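PDB 6RWT: ubiquinol-cytochrome C chaperone from Brucella abortus NCTC 8038, which is a bacterial homologue of the assembly factor Cbp3 and probably chaperones cytochrome b during the building of respiratory complex III. Local coordinates for residues Lys31-Gln36 against Met175-Val180; Leu58-Gly63 against Ile162-Leu167; Ala126-Leu131 against His144-Gly149. One frame throughout, in Å; residues are numbered along the deposited sequence.

In the fold
All three contacts tie together a single all-helical chain, and contacts 2 and 3 are nested within the loop that contact 1 closes. Contact 3 is mostly buried, held by van der Waals packing of methyls on one another and on the main chain, and joins helix 124-135 to the start of helix 145-161. Contact 1 touches it, Phe33 packing on Leu148 and Arg32 on Tyr147; it too is largely buried, with Asp178 exposed, but an arginine and backbone carbonyls join two loops. Contact 2, partly buried, lies apart, its centre about 24 Å from the centres of the other two; there an arginine again takes a carbonyl, adding a carboxylate at the start of helix 164-168.

Contact 1: Lys31-Gln36 against Met175-Val180; sequences KRFYAQ and MDVDQV
Arg32 reaches across to 175-180 and gives a single nitrogen, NH1, to two backbone carbonyls. NH1 lies 2.9 Å from Val177 O and 2.9 Å from Val180 O, and both oxygens sit close to the guanidinium plane. The bond to Val180 O is the straighter, 166° at the hydrogen, and arrives in the carbonyl plane on a lone pair; the one to Val177 O is more bent. Val177 O also accepts from Val180 N, so the arginine clasps a carbonyl already used by the turn. An extended side chain makes this span possible, with CG anti to the backbone N (chi1 -164°) and no bend from CG to NE.

Alongside it, Asp178 runs the opposite way, its OD1 3.8 Å from Arg32 CB, and a water donates to this OD1 while accepting from Arg32 N. The carboxylate does not grip the guanidinium directly, although its charge probably adds a mild attraction. Next to these polar bonds, Phe33 CE1 meets Val177 CG2 at 3.7 Å, while the other methyl, CG1, lies against Arg32 CB.

The second shell fixes both partners. Gln36 OE1 accepts from NE and NH2 of Arg32, both 2.9 Å away and both on one face of the amide plane; this side-on grip holds the guanidinium's rotation and leaves NH1 directed at the carbonyls. Within 175-180, Asp176 OD1 accepts from Asp178 N. Tyr147 and Phe37 pack on Arg32, and Tyr151 meets the Phe33 ring edge-to-face. An arginine thus holds carbonyls in and just after a 3-10 turn, 177-179, that is opened by the Asx turn of Asp176, and it joins the C-terminal tail to the loop between helices 2-28 and 43-61.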
ATOM      1  N   LYS A  31       5.175  -3.772 -14.241  1.00 24.24           N
ATOM      2  CA  LYS A  31       6.496  -3.530 -14.854  1.00 25.73           C
ATOM      3  C   LYS A  31       6.777  -2.071 -15.214  1.00 24.86           C
ATOM      4  O   LYS A  31       7.923  -1.618 -15.104  1.00 24.95           O
ATOM      5  CB  LYS A  31       6.692  -4.418 -16.097  1.00 30.63           C
ATOM      6  CG  LYS A  31       6.734  -5.911 -15.806  1.00 35.92           C
ATOM      7  CD  LYS A  31       8.012  -6.344 -15.105  1.00 40.91           C
ATOM      8  CE  LYS A  31       8.031  -7.846 -14.855  1.00 44.17           C
ATOM      9  NZ  LYS A  31       8.047  -8.637 -16.119  1.00 48.24           N
ATOM     10  N   ARG A  32       5.738  -1.332 -15.610  1.00 24.91           N
ATOM     11  CA  ARG A  32       5.895   0.064 -16.045  1.00 26.32           C
ATOM     12  C   ARG A  32       6.545   0.968 -14.987  1.00 24.07           C
ATOM     13  O   ARG A  32       7.272   1.894 -15.341  1.00 23.60           O
ATOM     14  CB  ARG A  32       4.551   0.665 -16.495  1.00 27.49           C
ATOM     15  CG  ARG A  32       4.693   1.945 -17.307  1.00 28.52           C
ATOM     16  CD  ARG A  32       3.358   2.490 -17.794  1.00 28.41           C
ATOM     17  NE  ARG A  32       3.539   3.621 -18.714  1.00 30.79           N
ATOM     18  CZ  ARG A  32       2.558   4.390 -19.187  1.00 33.28           C
ATOM     19  NH1 ARG A  32       1.289   4.182 -18.831  1.00 34.71           N
ATOM     20  NH2 ARG A  32       2.849   5.386 -20.027  1.00 36.06           N
ATOM     21  N   PHE A  33       6.307   0.702 -13.699  1.00 22.41           N
ATOM     22  CA  PHE A  33       6.935   1.513 -12.645  1.00 22.32           C
ATOM     23  C   PHE A  33       8.464   1.503 -12.783  1.00 22.37           C
ATOM     24  O   PHE A  33       9.109   2.533 -12.639  1.00 23.58           O
ATOM     25  CB  PHE A  33       6.601   1.017 -11.224  1.00 21.30           C
ATOM     26  CG  PHE A  33       5.128   0.977 -10.884  1.00 20.31           C
ATOM     27  CD1 PHE A  33       4.281   2.053 -11.155  1.00 20.69           C
ATOM     28  CD2 PHE A  33       4.600  -0.133 -10.220  1.00 20.51           C
ATOM     29  CE1 PHE A  33       2.933   1.996 -10.814  1.00 20.41           C
ATOM     30  CE2 PHE A  33       3.261  -0.187  -9.878  1.00 19.70           C
ATOM     31  CZ  PHE A  33       2.422   0.881 -10.179  1.00 20.18           C
ATOM     32  N   TYR A  34       9.018   0.325 -13.077  1.00 21.73           N
ATOM     33  CA  TYR A  34      10.462   0.089 -13.070  1.00 23.35           C
ATOM     34  C   TYR A  34      11.109   0.300 -14.447  1.00 26.56           C
ATOM     35  O   TYR A  34      12.293   0.638 -14.543  1.00 30.96           O
ATOM     36  CB  TYR A  34      10.748  -1.324 -12.545  1.00 22.09           C
ATOM     37  CG  TYR A  34      10.054  -1.625 -11.219  1.00 20.88           C
ATOM     38  CD1 TYR A  34      10.609  -1.218  -9.995  1.00 20.67           C
ATOM     39  CD2 TYR A  34       8.816  -2.263 -11.192  1.00 21.40           C
ATOM     40  CE1 TYR A  34       9.957  -1.479  -8.787  1.00 21.03           C
ATOM     41  CE2 TYR A  34       8.159  -2.527  -9.994  1.00 20.86           C
ATOM     42  CZ  TYR A  34       8.730  -2.135  -8.791  1.00 21.04           C
ATOM     43  OH  TYR A  34       8.066  -2.404  -7.603  1.00 21.68           O
ATOM     44  N   ALA A  35      10.345   0.084 -15.508  1.00 27.34           N
ATOM     45  CA  ALA A  35      10.828   0.380 -16.850  1.00 29.43           C
ATOM     46  C   ALA A  35      10.642   1.889 -17.109  1.00 30.89           C
ATOM     47  O   ALA A  35      11.514   2.678 -16.732  1.00 34.74           O
ATOM     48  CB  ALA A  35      10.134  -0.497 -17.884  1.00 32.58           C
ATOM     49  N   GLN A  36       9.514   2.309 -17.676  1.00 30.38           N
ATOM     50  CA  GLN A  36       9.360   3.703 -18.113  1.00 32.15           C
ATOM     51  C   GLN A  36       9.512   4.744 -16.993  1.00 29.79           C
ATOM     52  O   GLN A  36      10.189   5.748 -17.189  1.00 29.91           O
ATOM     53  CB  GLN A  36       8.029   3.919 -18.850  1.00 35.53           C
ATOM     54  CG  GLN A  36       7.888   5.320 -19.444  1.00 38.46           C
ATOM     55  CD  GLN A  36       6.621   5.526 -20.250  1.00 42.18           C
ATOM     56  OE1 GLN A  36       5.703   4.704 -20.225  1.00 43.90           O
ATOM     57  NE2 GLN A  36       6.563   6.641 -20.973  1.00 45.35           N
ATOM     58  N   MET A 175      -6.006   0.317 -10.603  1.00 24.16           N
ATOM     59  CA  MET A 175      -5.971   0.631 -12.031  1.00 26.15           C
ATOM     60  C   MET A 175      -4.824  -0.124 -12.722  1.00 24.66           C
ATOM     61  O   MET A 175      -3.833  -0.478 -12.078  1.00 23.90           O
ATOM     62  CB  MET A 175      -5.826   2.141 -12.241  1.00 29.33           C
ATOM     63  CG  MET A 175      -6.944   2.995 -11.637  1.00 36.58           C
ATOM     64  SD  MET A 175      -8.619   2.672 -12.244  1.00 41.42           S
ATOM     65  CE  MET A 175      -8.441   3.159 -13.958  1.00 44.22           C
ATOM     66  N   ASP A 176      -4.985  -0.415 -14.013  1.00 26.94           N
ATOM     67  CA  ASP A 176      -3.901  -0.939 -14.862  1.00 27.13           C
ATOM     68  C   ASP A 176      -3.007   0.243 -15.250  1.00 26.93           C
ATOM     69  O   ASP A 176      -3.392   1.083 -16.066  1.00 28.29           O
ATOM     70  CB  ASP A 176      -4.488  -1.631 -16.117  1.00 27.77           C
ATOM     71  CG  ASP A 176      -3.420  -2.173 -17.100  1.00 30.75           C
ATOM     72  OD1 ASP A 176      -2.197  -2.004 -16.893  1.00 31.51           O
ATOM     73  OD2 ASP A 176      -3.829  -2.774 -18.125  1.00 35.25           O
ATOM     74  N   VAL A 177      -1.804   0.295 -14.679  1.00 24.86           N
ATOM     75  CA  VAL A 177      -0.866   1.392 -14.945  1.00 26.81           C
ATOM     76  C   VAL A 177      -0.540   1.594 -16.441  1.00 27.49           C
ATOM     77  O   VAL A 177      -0.246   2.713 -16.849  1.00 27.99           O
ATOM     78  CB  VAL A 177       0.425   1.261 -14.077  1.00 27.33           C
ATOM     79  CG1 VAL A 177       1.314   0.125 -14.563  1.00 27.28           C
ATOM     80  CG2 VAL A 177       1.193   2.580 -14.045  1.00 27.85           C
ATOM     81  N   ASP A 178      -0.622   0.534 -17.252  1.00 27.29           N
ATOM     82  CA  ASP A 178      -0.375   0.637 -18.710  1.00 29.84           C
ATOM     83  C   ASP A 178      -1.404   1.486 -19.476  1.00 32.87           C
ATOM     84  O   ASP A 178      -1.122   1.941 -20.589  1.00 35.04           O
ATOM     85  CB  ASP A 178      -0.309  -0.758 -19.345  1.00 32.36           C
ATOM     86  CG  ASP A 178       0.879  -1.575 -18.866  1.00 34.17           C
ATOM     87  OD1 ASP A 178       1.959  -0.996 -18.641  1.00 35.93           O
ATOM     88  OD2 ASP A 178       0.736  -2.809 -18.725  1.00 39.83           O
ATOM     89  N   GLN A 179      -2.592   1.659 -18.893  1.00 34.81           N
ATOM     90  CA  GLN A 179      -3.642   2.504 -19.461  1.00 37.08           C
ATOM     91  C   GLN A 179      -3.575   3.976 -19.019  1.00 37.90           C
ATOM     92  O   GLN A 179      -4.395   4.778 -19.463  1.00 41.92           O
ATOM     93  CB  GLN A 179      -5.021   1.920 -19.124  1.00 39.86           C
ATOM     94  CG  GLN A 179      -5.218   0.486 -19.614  1.00 46.51           C
ATOM     95  CD  GLN A 179      -6.564  -0.103 -19.223  1.00 54.06           C
ATOM     96  OE1 GLN A 179      -7.072   0.136 -18.123  1.00 65.57           O
ATOM     97  NE2 GLN A 179      -7.146  -0.886 -20.120  1.00 60.07           N
ATOM     98  N   VAL A 180      -2.612   4.339 -18.165  1.00 36.64           N
ATOM     99  CA  VAL A 180      -2.417   5.745 -17.764  1.00 41.04           C
ATOM    100  C   VAL A 180      -1.778   6.528 -18.916  1.00 44.51           C
ATOM    101  O   VAL A 180      -0.770   6.092 -19.478  1.00 43.68           O
ATOM    102  CB  VAL A 180      -1.527   5.865 -16.500  1.00 42.17           C
ATOM    103  CG1 VAL A 180      -1.270   7.326 -16.134  1.00 44.47           C
ATOM    104  CG2 VAL A 180      -2.182   5.154 -15.329  1.00 43.02           C
TER
HETATM  105  O   HOH W   1       3.128  -2.480 -16.442  1.00 33.12           O

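Contact 2: Leu58-Gly63 against Ile162-Leu167; sequences LHRMKG and ISDEAL
Arg60 and Leu167 come at each other from opposite directions, and the leucine ends up over the flat guanidinium: Leu167 CD2 stands 3.9 Å above its plane, over the centre. The same methyl is 3.6 Å from Arg60 CG, tucked into the turn that CG, CD, NE and CZ make (chi4 84°). A bend at chi2 (64°), after a CG set anti to the backbone N, directs the arginine chain, and the rotation at chi4 sets how the guanidinium plane faces.

At the guanidinium edge NH2 does most of the work. It donates to Ile162 O at 2.8 Å, with the acceptor almost exactly in the guanidinium plane, and to Asp164 OD1, also at 2.8 Å, which it meets nearly along the C-O axis. The latter is a salt bridge, to which NH1 adds a weak second bond to OD1; the carboxylate is turned 42° from the guanidinium. Arg60 NE is taken by Leu159 O, so a carbonyl on helix 145-161 helps fix the group's rotation.

Met61 lies beside this pair and crosses Leu167 at an angle, its CG 4.1 Å from CD2. Leu68 of helix 66-89 packs on both Arg60 and Asp164.

Arg60, from the C-terminal end of helix 43-61, thus binds the first-turn Asp164 and Ile162 O just before the N-cap of helix 164-168, where Ser163 OG accepts from Ala166 N.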
ATOM      1  N   LEU A  58      -5.344   1.027   3.078  1.00 16.89           N
ATOM      2  CA  LEU A  58      -5.638   1.507   4.438  1.00 17.66           C
ATOM      3  C   LEU A  58      -6.394   2.841   4.423  1.00 18.92           C
ATOM      4  O   LEU A  58      -7.328   3.034   5.209  1.00 20.02           O
ATOM      5  CB  LEU A  58      -4.351   1.642   5.268  1.00 18.65           C
ATOM      6  CG  LEU A  58      -3.475   0.391   5.459  1.00 21.11           C
ATOM      7  CD1 LEU A  58      -2.279   0.688   6.359  1.00 21.03           C
ATOM      8  CD2 LEU A  58      -4.245  -0.814   5.972  1.00 21.65           C
ATOM      9  N   HIS A  59      -5.981   3.742   3.529  1.00 18.82           N
ATOM     10  CA  HIS A  59      -6.615   5.054   3.341  1.00 19.75           C
ATOM     11  C   HIS A  59      -8.105   4.922   2.986  1.00 19.62           C
ATOM     12  O   HIS A  59      -8.944   5.661   3.520  1.00 22.60           O
ATOM     13  CB  HIS A  59      -5.821   5.829   2.271  1.00 20.49           C
ATOM     14  CG  HIS A  59      -6.381   7.171   1.920  1.00 22.21           C
ATOM     15  ND1 HIS A  59      -7.110   7.386   0.772  1.00 23.17           N
ATOM     16  CD2 HIS A  59      -6.304   8.370   2.549  1.00 21.95           C
ATOM     17  CE1 HIS A  59      -7.468   8.657   0.713  1.00 23.34           C
ATOM     18  NE2 HIS A  59      -6.987   9.278   1.777  1.00 23.12           N
ATOM     19  N   ARG A  60      -8.430   3.961   2.119  1.00 18.39           N
ATOM     20  CA  ARG A  60      -9.830   3.674   1.767  1.00 20.21           C
ATOM     21  C   ARG A  60     -10.630   3.051   2.920  1.00 21.10           C
ATOM     22  O   ARG A  60     -11.806   3.380   3.122  1.00 22.35           O
ATOM     23  CB  ARG A  60      -9.894   2.744   0.543  1.00 20.31           C
ATOM     24  CG  ARG A  60     -11.257   2.104   0.249  1.00 20.65           C
ATOM     25  CD  ARG A  60     -12.327   3.124  -0.118  1.00 21.58           C
ATOM     26  NE  ARG A  60     -13.627   2.487  -0.369  1.00 23.29           N
ATOM     27  CZ  ARG A  60     -14.531   2.161   0.561  1.00 24.67           C
ATOM     28  NH1 ARG A  60     -14.323   2.413   1.853  1.00 25.25           N
ATOM     29  NH2 ARG A  60     -15.670   1.588   0.189  1.00 27.60           N
ATOM     30  N   MET A  61     -10.000   2.127   3.642  1.00 19.97           N
ATOM     31  CA  MET A  61     -10.696   1.324   4.658  1.00 21.84           C
ATOM     32  C   MET A  61     -10.931   2.034   5.988  1.00 25.51           C
ATOM     33  O   MET A  61     -11.897   1.699   6.685  1.00 28.16           O
ATOM     34  CB  MET A  61      -9.956   0.003   4.893  1.00 21.93           C
ATOM     35  CG  MET A  61     -10.017  -0.938   3.705  1.00 23.29           C
ATOM     36  SD  MET A  61      -9.005  -2.412   3.943  1.00 24.89           S
ATOM     37  CE  MET A  61      -8.984  -3.030   2.271  1.00 24.41           C
ATOM     38  N   LYS A  62     -10.069   2.984   6.354  1.00 28.74           N
ATOM     39  CA  LYS A  62     -10.224   3.739   7.619  1.00 34.54           C
ATOM     40  C   LYS A  62     -11.569   4.447   7.684  1.00 34.94           C
ATOM     41  O   LYS A  62     -11.923   5.202   6.780  1.00 39.92           O
ATOM     42  CB  LYS A  62      -9.090   4.765   7.802  1.00 39.63           C
ATOM     43  CG  LYS A  62      -9.392   5.923   8.757  1.00 43.25           C
ATOM     44  CD  LYS A  62      -8.192   6.846   8.943  1.00 48.21           C
ATOM     45  CE  LYS A  62      -7.375   6.490  10.176  1.00 51.19           C
ATOM     46  NZ  LYS A  62      -8.002   7.010  11.421  1.00 55.49           N
ATOM     47  N   GLY A  63     -12.310   4.208   8.763  1.00 34.84           N
ATOM     48  CA  GLY A  63     -13.619   4.827   8.937  1.00 34.31           C
ATOM     49  C   GLY A  63     -14.346   4.275  10.147  1.00 33.79           C
ATOM     50  O   GLY A  63     -13.721   3.950  11.154  1.00 30.63           O
ATOM     51  N   ILE A 162     -15.869   1.426  -4.944  1.00 25.82           N
ATOM     52  CA  ILE A 162     -16.206   0.059  -4.529  1.00 26.27           C
ATOM     53  C   ILE A 162     -17.049   0.175  -3.248  1.00 27.05           C
ATOM     54  O   ILE A 162     -16.696   0.938  -2.345  1.00 27.12           O
ATOM     55  CB  ILE A 162     -14.945  -0.818  -4.274  1.00 25.61           C
ATOM     56  CG1 ILE A 162     -14.057  -0.897  -5.529  1.00 25.66           C
ATOM     57  CG2 ILE A 162     -15.344  -2.239  -3.874  1.00 25.01           C
ATOM     58  CD1 ILE A 162     -12.695  -1.546  -5.317  1.00 26.18           C
ATOM     59  N   SER A 163     -18.163  -0.559  -3.172  1.00 27.47           N
ATOM     60  CA  SER A 163     -18.997  -0.541  -1.964  1.00 29.03           C
ATOM     61  C   SER A 163     -18.244  -1.107  -0.749  1.00 28.32           C
ATOM     62  O   SER A 163     -17.372  -1.966  -0.899  1.00 29.13           O
ATOM     63  CB  SER A 163     -20.309  -1.314  -2.178  1.00 31.14           C
ATOM     64  OG  SER A 163     -20.099  -2.718  -2.236  1.00 32.94           O
ATOM     65  N   ASP A 164     -18.578  -0.616   0.445  1.00 29.85           N
ATOM     66  CA  ASP A 164     -18.070  -1.198   1.698  1.00 30.16           C
ATOM     67  C   ASP A 164     -18.306  -2.721   1.765  1.00 31.24           C
ATOM     68  O   ASP A 164     -17.424  -3.471   2.197  1.00 31.26           O
ATOM     69  CB  ASP A 164     -18.714  -0.526   2.925  1.00 32.90           C
ATOM     70  CG  ASP A 164     -18.169   0.878   3.215  1.00 32.84           C
ATOM     71  OD1 ASP A 164     -17.389   1.443   2.414  1.00 31.33           O
ATOM     72  OD2 ASP A 164     -18.544   1.432   4.275  1.00 37.01           O
ATOM     73  N   GLU A 165     -19.493  -3.162   1.339  1.00 32.58           N
ATOM     74  CA  GLU A 165     -19.866  -4.585   1.330  1.00 33.79           C
ATOM     75  C   GLU A 165     -18.960  -5.426   0.417  1.00 30.60           C
ATOM     76  O   GLU A 165     -18.456  -6.478   0.830  1.00 29.41           O
ATOM     77  CB  GLU A 165     -21.347  -4.740   0.917  1.00 38.00           C
ATOM     78  CG  GLU A 165     -21.872  -6.172   0.886  1.00 42.91           C
ATOM     79  CD  GLU A 165     -23.379  -6.263   0.686  1.00 49.64           C
ATOM     80  OE1 GLU A 165     -23.996  -7.182   1.263  1.00 56.34           O
ATOM     81  OE2 GLU A 165     -23.953  -5.429  -0.049  1.00 57.39           O
ATOM     82  N   ALA A 166     -18.743  -4.952  -0.811  1.00 28.08           N
ATOM     83  CA  ALA A 166     -17.911  -5.673  -1.780  1.00 28.68           C
ATOM     84  C   ALA A 166     -16.445  -5.720  -1.339  1.00 26.10           C
ATOM     85  O   ALA A 166     -15.779  -6.753  -1.475  1.00 26.66           O
ATOM     86  CB  ALA A 166     -18.022  -5.047  -3.158  1.00 30.58           C
ATOM     87  N   LEU A 167     -15.952  -4.607  -0.798  1.00 24.64           N
ATOM     88  CA  LEU A 167     -14.559  -4.529  -0.353  1.00 24.90           C
ATOM     89  C   LEU A 167     -14.305  -5.470   0.829  1.00 24.40           C
ATOM     90  O   LEU A 167     -13.297  -6.185   0.857  1.00 23.94           O
ATOM     91  CB  LEU A 167     -14.191  -3.089   0.012  1.00 26.32           C
ATOM     92  CG  LEU A 167     -12.725  -2.787   0.312  1.00 26.14           C
ATOM     93  CD1 LEU A 167     -11.780  -3.260  -0.789  1.00 27.22           C
ATOM     94  CD2 LEU A 167     -12.564  -1.289   0.531  1.00 27.13           C
TER

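Contact 3: Ala126-Leu131 against His144-Gly149; sequences ALAAAL and HACYLG
Leu131 lays its two methyls on two adjacent residues of helix 145-161, Gly149 and Leu148, in a helix-helix packing typical of this all-helical fold. The short segments 126-131 and 145-149 cross steeply, at 113°, with their axes 8.6 Å apart at closest approach. Small residues at the crossing allow the backbones to come close: Ala128 and Ala145 have their CA atoms 5.2 Å apart, and their CB methyls touch at 4.1 Å. Ala145 CB also rests near Ala128 O, a carbonyl that is satisfied by Thr132 OG1.

Beside the alanine pair, two leucines converge on Gly149 with different torsions. In Leu131, CG stands anti to the carbonyl carbon (chi1 -69°), which carries CD1 over the backbone of Gly149, 3.7 Å from its N, while CD2 goes to CD2 of Leu148. Leu127 instead has CG anti to its own backbone N (chi1 -179°) and sends CD2 across the other part of the glycine. Gly149 thus receives a methyl from each leucine directly on its main chain. Leu148 crosses Leu131 at a slant; Phe33 and Trp142 also pack on it.

Tyr115 and Ala118 of helix 100-120 lie against Leu131 and Leu127 respectively, so helix 100-120 backs the leucines of helix 124-135. Leu127 CD2 comes to 3.6 Å from Gly149 O.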
ATOM      1  N   ALA A 126       1.492  18.641  -4.737  1.00 24.62           N
ATOM      2  CA  ALA A 126       1.929  18.132  -3.432  1.00 25.00           C
ATOM      3  C   ALA A 126       2.191  16.627  -3.497  1.00 24.91           C
ATOM      4  O   ALA A 126       3.156  16.123  -2.894  1.00 23.63           O
ATOM      5  CB  ALA A 126       0.882  18.435  -2.371  1.00 26.04           C
ATOM      6  N   LEU A 127       1.348  15.920  -4.247  1.00 23.67           N
ATOM      7  CA  LEU A 127       1.493  14.461  -4.394  1.00 23.54           C
ATOM      8  C   LEU A 127       2.773  14.097  -5.157  1.00 23.80           C
ATOM      9  O   LEU A 127       3.524  13.234  -4.706  1.00 24.31           O
ATOM     10  CB  LEU A 127       0.254  13.829  -5.057  1.00 23.37           C
ATOM     11  CG  LEU A 127       0.237  12.303  -5.253  1.00 23.76           C
ATOM     12  CD1 LEU A 127       0.412  11.567  -3.927  1.00 24.89           C
ATOM     13  CD2 LEU A 127      -1.054  11.861  -5.925  1.00 22.75           C
ATOM     14  N   ALA A 128       3.032  14.781  -6.275  1.00 22.25           N
ATOM     15  CA  ALA A 128       4.271  14.554  -7.049  1.00 23.67           C
ATOM     16  C   ALA A 128       5.537  14.886  -6.252  1.00 23.93           C
ATOM     17  O   ALA A 128       6.536  14.162  -6.344  1.00 21.38           O
ATOM     18  CB  ALA A 128       4.245  15.344  -8.351  1.00 23.91           C
ATOM     19  N   ALA A 129       5.485  15.960  -5.462  1.00 22.81           N
ATOM     20  CA  ALA A 129       6.597  16.337  -4.575  1.00 24.21           C
ATOM     21  C   ALA A 129       6.871  15.268  -3.504  1.00 23.79           C
ATOM     22  O   ALA A 129       8.032  14.925  -3.263  1.00 24.38           O
ATOM     23  CB  ALA A 129       6.335  17.697  -3.925  1.00 24.07           C
ATOM     24  N   ALA A 130       5.808  14.743  -2.880  1.00 23.89           N
ATOM     25  CA  ALA A 130       5.927  13.663  -1.885  1.00 22.85           C
ATOM     26  C   ALA A 130       6.482  12.365  -2.501  1.00 21.82           C
ATOM     27  O   ALA A 130       7.367  11.715  -1.925  1.00 22.23           O
ATOM     28  CB  ALA A 130       4.578  13.396  -1.227  1.00 23.03           C
ATOM     29  N   LEU A 131       5.976  12.001  -3.675  1.00 21.13           N
ATOM     30  CA  LEU A 131       6.494  10.833  -4.399  1.00 21.42           C
ATOM     31  C   LEU A 131       7.990  10.979  -4.750  1.00 20.57           C
ATOM     32  O   LEU A 131       8.751  10.018  -4.606  1.00 23.12           O
ATOM     33  CB  LEU A 131       5.665  10.558  -5.658  1.00 21.25           C
ATOM     34  CG  LEU A 131       4.228  10.056  -5.443  1.00 21.08           C
ATOM     35  CD1 LEU A 131       3.408  10.163  -6.717  1.00 22.07           C
ATOM     36  CD2 LEU A 131       4.207   8.615  -4.940  1.00 20.23           C
ATOM     37  N   HIS A 144       8.893  11.572 -14.423  1.00 30.56           N
ATOM     38  CA  HIS A 144       7.717  10.691 -14.345  1.00 28.24           C
ATOM     39  C   HIS A 144       6.907  10.769 -13.036  1.00 27.76           C
ATOM     40  O   HIS A 144       5.946  10.013 -12.869  1.00 28.16           O
ATOM     41  CB  HIS A 144       8.142   9.248 -14.654  1.00 29.53           C
ATOM     42  CG  HIS A 144       8.646   9.066 -16.053  1.00 32.25           C
ATOM     43  ND1 HIS A 144       9.984   9.134 -16.376  1.00 34.99           N
ATOM     44  CD2 HIS A 144       7.988   8.835 -17.215  1.00 33.31           C
ATOM     45  CE1 HIS A 144      10.130   8.949 -17.678  1.00 36.70           C
ATOM     46  NE2 HIS A 144       8.934   8.765 -18.209  1.00 35.14           N
ATOM     47  N   ALA A 145       7.263  11.678 -12.126  1.00 27.91           N
ATOM     48  CA  ALA A 145       6.510  11.858 -10.869  1.00 27.21           C
ATOM     49  C   ALA A 145       5.034  12.215 -11.077  1.00 27.42           C
ATOM     50  O   ALA A 145       4.176  11.699 -10.373  1.00 28.25           O
ATOM     51  CB  ALA A 145       7.178  12.897  -9.973  1.00 27.85           C
ATOM     52  N   CYS A 146       4.749  13.095 -12.034  0.50 28.77           N
ATOM     53  CA  CYS A 146       3.360  13.473 -12.349  0.50 30.86           C
ATOM     54  C   CYS A 146       2.552  12.328 -12.989  0.50 30.10           C
ATOM     55  O   CYS A 146       1.335  12.259 -12.821  0.50 30.37           O
ATOM     56  CB  CYS A 146       3.339  14.716 -13.241  0.50 33.24           C
ATOM     57  SG  CYS A 146       3.924  16.209 -12.400  0.50 37.30           S
ATOM     58  N   TYR A 147       3.231  11.445 -13.719  1.00 29.95           N
ATOM     59  CA  TYR A 147       2.626  10.208 -14.264  1.00 30.15           C
ATOM     60  C   TYR A 147       2.206   9.245 -13.140  1.00 27.97           C
ATOM     61  O   TYR A 147       1.084   8.714 -13.134  1.00 26.29           O
ATOM     62  CB  TYR A 147       3.626   9.466 -15.164  1.00 35.70           C
ATOM     63  CG  TYR A 147       3.383   9.527 -16.653  1.00 44.94           C
ATOM     64  CD1 TYR A 147       2.471   8.664 -17.256  1.00 50.88           C
ATOM     65  CD2 TYR A 147       4.109  10.394 -17.469  1.00 49.10           C
ATOM     66  CE1 TYR A 147       2.256   8.688 -18.627  1.00 55.63           C
ATOM     67  CE2 TYR A 147       3.903  10.425 -18.844  1.00 53.34           C
ATOM     68  CZ  TYR A 147       2.974   9.567 -19.417  1.00 58.04           C
ATOM     69  OH  TYR A 147       2.750   9.582 -20.777  1.00 65.91           O
ATOM     70  N   LEU A 148       3.123   9.010 -12.205  1.00 24.39           N
ATOM     71  CA  LEU A 148       2.835   8.141 -11.061  1.00 23.20           C
ATOM     72  C   LEU A 148       1.722   8.758 -10.197  1.00 23.67           C
ATOM     73  O   LEU A 148       0.823   8.047  -9.738  1.00 21.95           O
ATOM     74  CB  LEU A 148       4.097   7.879 -10.235  1.00 23.90           C
ATOM     75  CG  LEU A 148       3.957   6.920  -9.040  1.00 23.03           C
ATOM     76  CD1 LEU A 148       3.382   5.568  -9.449  1.00 23.21           C
ATOM     77  CD2 LEU A 148       5.289   6.731  -8.320  1.00 24.28           C
ATOM     78  N   GLY A 149       1.774  10.073  -9.999  1.00 23.14           N
ATOM     79  CA  GLY A 149       0.723  10.778  -9.267  1.00 23.67           C
ATOM     80  C   GLY A 149      -0.661  10.642  -9.890  1.00 24.56           C
ATOM     81  O   GLY A 149      -1.648  10.431  -9.176  1.00 23.97           O
TER